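Long-range contacts in RNase III inhibitor (Mycobacterium tuberculosis, PDB 5M3I), which is named an RNase III inhibitor and belongs to the macro domain family, an alpha/beta fold with helices packed on a central mixed sheet: residues A[27-32]-A[40-45]; A[87-92]-A[100-105]. All blocks are in the same frame, centred on the assembly; numbering follows the deposited sequence.

Contact 1: residues A[27-32]-A[40-45]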
loop_
_atom_site.group_PDB
_atom_site.type_symbol
_atom_site.label_atom_id
_atom_site.label_comp_id
_atom_site.label_asym_id
_atom_site.label_seq_id
_atom_site.Cartn_x
_atom_site.Cartn_y
_atom_site.Cartn_z
ATOM N N LEU A 27 2.852 -3.683 5.661
ATOM C CA LEU A 27 2.357 -4.124 4.361
ATOM C C LEU A 27 1.589 -2.992 3.747
ATOM O O LEU A 27 0.817 -2.344 4.448
ATOM C CB LEU A 27 1.423 -5.307 4.531
ATOM C CG LEU A 27 1.940 -6.510 5.305
ATOM C CD1 LEU A 27 0.821 -7.531 5.422
ATOM C CD2 LEU A 27 3.124 -7.118 4.595
ATOM N N VAL A 28 1.779 -2.761 2.448
ATOM C CA VAL A 28 0.958 -1.820 1.696
ATOM C C VAL A 28 -0.202 -2.504 0.941
ATOM O O VAL A 28 -0.040 -3.528 0.279
ATOM C CB VAL A 28 1.790 -1.035 0.711
ATOM C CG1 VAL A 28 0.911 -0.059 -0.070
ATOM C CG2 VAL A 28 2.914 -0.304 1.421
ATOM N N ASN A 29 -1.386 -1.945 1.109
ATOM C CA ASN A 29 -2.595 -2.365 0.445
ATOM C C ASN A 29 -3.000 -1.236 -0.539
ATOM O O ASN A 29 -2.638 -0.088 -0.327
ATOM C CB ASN A 29 -3.669 -2.579 1.506
ATOM C CG ASN A 29 -4.978 -3.119 0.951
ATOM O OD1 ASN A 29 -5.032 -3.683 -0.136
ATOM N ND2 ASN A 29 -6.052 -2.908 1.698
ATOM N N THR A 30 -3.664 -1.586 -1.639
ATOM C CA THR A 30 -4.132 -0.614 -2.631
ATOM C C THR A 30 -5.623 -0.507 -2.472
ATOM O O THR A 30 -6.324 -1.536 -2.510
ATOM C CB THR A 30 -3.824 -1.039 -4.086
ATOM O OG1 THR A 30 -4.183 -2.403 -4.307
ATOM C CG2 THR A 30 -2.339 -0.920 -4.332
ATOM N N VAL A 31 -6.107 0.717 -2.294
ATOM C CA VAL A 31 -7.517 0.944 -2.008
ATOM C C VAL A 31 -8.115 2.062 -2.842
ATOM O O VAL A 31 -7.403 2.871 -3.449
ATOM C CB VAL A 31 -7.768 1.304 -0.522
ATOM C CG1 VAL A 31 -7.302 0.183 0.363
ATOM C CG2 VAL A 31 -7.098 2.610 -0.120
ATOM N N ASN A 32 -9.449 2.044 -2.871
ATOM C CA ASN A 32 -10.255 3.127 -3.342
ATOM C C ASN A 32 -10.726 3.971 -2.142
ATOM O O ASN A 32 -10.542 3.557 -0.996
ATOM C CB ASN A 32 -11.468 2.604 -4.143
ATOM C CG ASN A 32 -12.373 1.701 -3.344
ATOM O OD1 ASN A 32 -13.044 2.125 -2.383
ATOM N ND2 ASN A 32 -12.400 0.409 -3.730
ATOM N N GLY A 40 -9.230 -8.520 -5.626
ATOM C CA GLY A 40 -7.799 -8.403 -5.698
ATOM C C GLY A 40 -7.187 -8.423 -4.313
ATOM O O GLY A 40 -7.717 -9.043 -3.382
ATOM N N ILE A 41 -6.061 -7.765 -4.189
ATOM C CA ILE A 41 -5.276 -7.865 -2.955
ATOM C C ILE A 41 -6.019 -7.211 -1.784
ATOM O O ILE A 41 -5.978 -7.693 -0.684
ATOM C CB ILE A 41 -3.842 -7.333 -3.164
ATOM C CG1 ILE A 41 -2.932 -7.866 -2.066
ATOM C CG2 ILE A 41 -3.820 -5.809 -3.223
ATOM C CD1 ILE A 41 -1.454 -7.743 -2.402
ATOM N N ALA A 42 -6.783 -6.175 -2.063
ATOM C CA ALA A 42 -7.627 -5.528 -1.040
ATOM C C ALA A 42 -8.628 -6.491 -0.406
ATOM O O ALA A 42 -8.807 -6.492 0.815
ATOM C CB ALA A 42 -8.338 -4.316 -1.605
ATOM N N LEU A 43 -9.229 -7.362 -1.216
ATOM C CA LEU A 43 -10.110 -8.392 -0.656
ATOM C C LEU A 43 -9.349 -9.256 0.336
ATOM O O LEU A 43 -9.862 -9.557 1.414
ATOM C CB LEU A 43 -10.736 -9.263 -1.742
ATOM C CG LEU A 43 -11.703 -10.372 -1.274
ATOM C CD1 LEU A 43 -12.877 -9.817 -0.456
ATOM C CD2 LEU A 43 -12.223 -11.134 -2.493
ATOM N N GLN A 44 -8.133 -9.676 -0.025
ATOM C CA GLN A 44 -7.336 -10.524 0.867
ATOM C C GLN A 44 -7.025 -9.777 2.160
ATOM O O GLN A 44 -7.097 -10.340 3.233
ATOM C CB GLN A 44 -6.062 -11.001 0.171
ATOM C CG GLN A 44 -6.383 -11.958 -0.993
ATOM C CD GLN A 44 -7.196 -13.187 -0.556
ATOM O OE1 GLN A 44 -6.658 -14.099 0.060
ATOM N NE2 GLN A 44 -8.487 -13.212 -0.863
ATOM N N PHE A 45 -6.713 -8.482 2.060
ATOM C CA PHE A 45 -6.490 -7.665 3.273
ATOM C C PHE A 45 -7.742 -7.560 4.157
ATOM O O PHE A 45 -7.646 -7.634 5.385
ATOM C CB PHE A 45 -5.996 -6.265 2.938
ATOM C CG PHE A 45 -4.503 -6.159 2.745
ATOM C CD1 PHE A 45 -3.656 -5.910 3.837
ATOM C CD2 PHE A 45 -3.925 -6.208 1.454
ATOM C CE1 PHE A 45 -2.298 -5.751 3.650
ATOM C CE2 PHE A 45 -2.548 -6.056 1.281
ATOM C CZ PHE A 45 -1.739 -5.828 2.382
#
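Asn29, on the strand of 27-32, packs over one face of the Phe45 ring of helix 40-45, and these two residues bury more area than any others in the contact. Asn29 CB rides over the centre of the ring as a CH-pi donor, 3.6 Å from the Phe45 centroid and 11° off the normal. Asn29 CG follows, 3.3 Å from Phe45 CD2, because it stands anti to the backbone N (chi1 -176°) and is carried on above the same face, offset past the CG/CD2 side of the rim. There the amide forks. Asn29 OD1 runs out beyond the rim past Phe45 CD2 to the helix backbone, 3.3 Å from Ala42 CA, with the methyl of Ala42 close by; Asn29 ND2 comes to lie 3.6 Å from Phe45 CB. Amide and ring planes are 21° apart in an offset stack, while the side chains run past one another in opposite directions.

Leu27 meets the same ring differently: its CB is in the ring plane at the edge, 3.8 Å from Phe45 CE1. Farther along the strand, Thr30 OG1 touches Ile41 CG2 at 3.6 Å, the two side chains crossing at about a right angle, and the carbonyl of Thr30 rests on Ala42 CB. No hydrogen bond joins strand and helix. Met52 of helix 50-61 also packs on Phe45. The hydrogen bond from Asn29 ND2 to Asn86 OD1 on strand 83-88 probably sets which end of the amide faces the helix, leaving the buried OD1, without a polar partner in the model, probably only weak C-H contacts there.

Contact 2: residues A[87-92]-A[100-105]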
loop_
_atom_site.group_PDB
_atom_site.type_symbol
_atom_site.label_atom_id
_atom_site.label_comp_id
_atom_site.label_asym_id
_atom_site.label_seq_id
_atom_site.Cartn_x
_atom_site.Cartn_y
_atom_site.Cartn_z
ATOM N N PHE A 87 -2.911 2.461 0.647
ATOM C CA PHE A 87 -2.462 3.457 -0.348
ATOM C C PHE A 87 -3.587 3.644 -1.354
ATOM O O PHE A 87 -3.933 2.707 -2.073
ATOM C CB PHE A 87 -1.236 2.857 -1.028
ATOM C CG PHE A 87 -0.496 3.755 -1.925
ATOM C CD1 PHE A 87 -1.133 4.383 -2.982
ATOM C CD2 PHE A 87 0.842 3.961 -1.734
ATOM C CE1 PHE A 87 -0.435 5.211 -3.806
ATOM C CE2 PHE A 87 1.536 4.834 -2.524
ATOM C CZ PHE A 87 0.898 5.423 -3.601
ATOM N N PRO A 88 -4.201 4.856 -1.409
ATOM C CA PRO A 88 -5.288 5.033 -2.405
ATOM C C PRO A 88 -4.770 5.124 -3.814
ATOM O O PRO A 88 -3.996 5.988 -4.114
ATOM C CB PRO A 88 -5.958 6.351 -1.963
ATOM C CG PRO A 88 -5.639 6.426 -0.471
ATOM C CD PRO A 88 -4.200 5.978 -0.442
ATOM N N THR A 89 -5.186 4.196 -4.657
ATOM C CA THR A 89 -4.788 4.165 -6.041
ATOM C C THR A 89 -5.955 4.625 -6.931
ATOM O O THR A 89 -5.765 4.795 -8.124
ATOM C CB THR A 89 -4.369 2.748 -6.461
ATOM O OG1 THR A 89 -5.427 1.823 -6.153
ATOM C CG2 THR A 89 -3.159 2.342 -5.736
ATOM N N LYS A 90 -7.138 4.787 -6.346
ATOM C CA LYS A 90 -8.347 5.179 -7.066
ATOM C C LYS A 90 -9.249 5.982 -6.153
ATOM O O LYS A 90 -9.216 5.804 -4.885
ATOM C CB LYS A 90 -9.183 3.941 -7.428
ATOM C CG LYS A 90 -8.604 3.022 -8.444
ATOM C CD LYS A 90 -9.518 1.810 -8.588
ATOM C CE LYS A 90 -9.113 0.915 -9.750
ATOM N NZ LYS A 90 -10.313 0.550 -10.554
ATOM N N LYS A 91 -10.111 6.769 -6.790
ATOM C CA LYS A 91 -11.195 7.460 -6.113
ATOM C C LYS A 91 -12.350 6.480 -5.964
ATOM O O LYS A 91 -12.423 5.770 -4.931
ATOM C CB LYS A 91 -11.545 8.744 -6.851
ATOM C CG LYS A 91 -10.479 9.809 -6.647
ATOM C CD LYS A 91 -10.710 11.104 -7.439
ATOM C CE LYS A 91 -9.615 12.115 -7.092
ATOM N NZ LYS A 91 -9.583 13.296 -7.993
ATOM N N HIS A 92 -13.231 6.449 -6.961
ATOM C CA HIS A 92 -14.264 5.414 -7.040
ATOM C C HIS A 92 -13.646 4.206 -7.698
ATOM O O HIS A 92 -12.731 4.331 -8.537
ATOM C CB HIS A 92 -15.489 5.851 -7.816
ATOM C CG HIS A 92 -16.725 5.095 -7.431
ATOM N ND1 HIS A 92 -17.000 3.848 -7.933
ATOM C CD2 HIS A 92 -17.725 5.372 -6.558
ATOM C CE1 HIS A 92 -18.118 3.389 -7.406
ATOM N NE2 HIS A 92 -18.582 4.297 -6.568
ATOM N N ALA A 100 -0.451 10.054 -11.669
ATOM C CA ALA A 100 -0.503 11.190 -10.729
ATOM C C ALA A 100 -0.957 10.784 -9.305
ATOM O O ALA A 100 -0.485 11.354 -8.332
ATOM C CB ALA A 100 -1.389 12.287 -11.269
ATOM N N TYR A 101 -1.849 9.796 -9.199
ATOM C CA TYR A 101 -2.270 9.287 -7.909
ATOM C C TYR A 101 -1.134 8.532 -7.170
ATOM O O TYR A 101 -1.066 8.534 -5.944
ATOM C CB TYR A 101 -3.459 8.347 -8.073
ATOM C CG TYR A 101 -4.723 8.907 -8.735
ATOM C CD1 TYR A 101 -4.919 10.284 -8.980
ATOM C CD2 TYR A 101 -5.757 8.034 -9.044
ATOM C CE1 TYR A 101 -6.122 10.744 -9.564
ATOM C CE2 TYR A 101 -6.937 8.471 -9.631
ATOM C CZ TYR A 101 -7.119 9.817 -9.889
ATOM O OH TYR A 101 -8.316 10.148 -10.433
ATOM N N ILE A 102 -0.293 7.859 -7.958
ATOM C CA ILE A 102 0.797 7.077 -7.450
ATOM C C ILE A 102 1.875 8.062 -6.995
ATOM O O ILE A 102 2.456 7.904 -5.904
ATOM C CB ILE A 102 1.335 6.054 -8.494
ATOM C CG1 ILE A 102 0.227 5.105 -9.015
ATOM C CG2 ILE A 102 2.478 5.205 -7.944
ATOM C CD1 ILE A 102 -0.614 4.423 -7.981
ATOM N N ASP A 103 2.171 9.051 -7.823
ATOM C CA ASP A 103 3.153 10.109 -7.447
ATOM C C ASP A 103 2.788 10.750 -6.126
ATOM O O ASP A 103 3.618 10.888 -5.262
ATOM C CB ASP A 103 3.258 11.158 -8.539
ATOM C CG ASP A 103 3.870 10.608 -9.835
ATOM O OD1 ASP A 103 4.477 9.516 -9.817
ATOM O OD2 ASP A 103 3.781 11.297 -10.882
ATOM N N ALA A 104 1.523 11.101 -5.976
ATOM C CA ALA A 104 1.079 11.830 -4.795
ATOM C C ALA A 104 1.094 10.928 -3.564
ATOM O O ALA A 104 1.535 11.332 -2.494
ATOM C CB ALA A 104 -0.308 12.454 -5.015
ATOM N N GLY A 105 0.619 9.710 -3.712
ATOM C CA GLY A 105 0.686 8.746 -2.625
ATOM C C GLY A 105 2.096 8.390 -2.138
ATOM O O GLY A 105 2.310 8.228 -0.932
#
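Phe87 drives the end of its ring against the bare backbone of Gly105, and van der Waals packing on the helix forms the first group of interactions. The CZ of Phe87 lies 3.5 Å from Gly105 CA and its CE2 3.6 Å from Gly105 C. With CG anti to its own backbone N (chi1 -171°), the ring reaches across to the helix although its CB does not point there. Ile102 adds a looser apolar touch: its CD1 is 4.0 Å from Thr89 CG2, the two side chains lying side by side and heading the same way, and it lies slightly farther from Phe87 CE1.

Contacts between ring edges and backbone carbonyls form a second group. Ile102 O sits in the plane of the Phe87 ring, 3.7 Å from Phe87 CZ. In the same manner Thr89 O lies in the plane of the Tyr101 ring, 3.4 Å from Tyr101 CD2, while also accepting a hydrogen bond from Ser97 OG. Both placements are consistent with weak C-H...O attraction at the ring rim, the approach at Phe87 being the longer. The arrangement belongs to the layered macro domain fold: helix 99-115 follows strand 83-88 in the chain and packs where that strand gives way to a loop, and Phe87 also touches Val28 on strand 26-31 and the loop residue Leu126.

Polar side chains meet only loosely. The extended Lys91 side chain crosses that of Tyr101 at about a right angle, Lys91 CD lying 4.0 Å from Tyr101 OH, and no hydrogen bond links the ammonium group to this hydroxyl. The neighbouring Lys90 turns its own ammonium group to the carbonyls of Ala95 and Trp93.

How the contacts relate
From the N terminus, strand 26-31 runs into a seven-residue connection without helix or strand, and contact 1 closes that loop when helix 40-48 folds back on the strand. The chain then continues through helix 50-61 and strand 71-74 before strand 83-88 and the loop after it lead to helix 99-115, where contact 2 closes a second loop of similar length. The two loops neither nest nor cross but follow in series. They meet in the sheet, where strands 26-31 and 83-88 are parallel neighbours: probable hydrogen bonds join Asn29 O to Phe87 N and Val31 O to Thr89 N, so both helices are tied to adjoining strands.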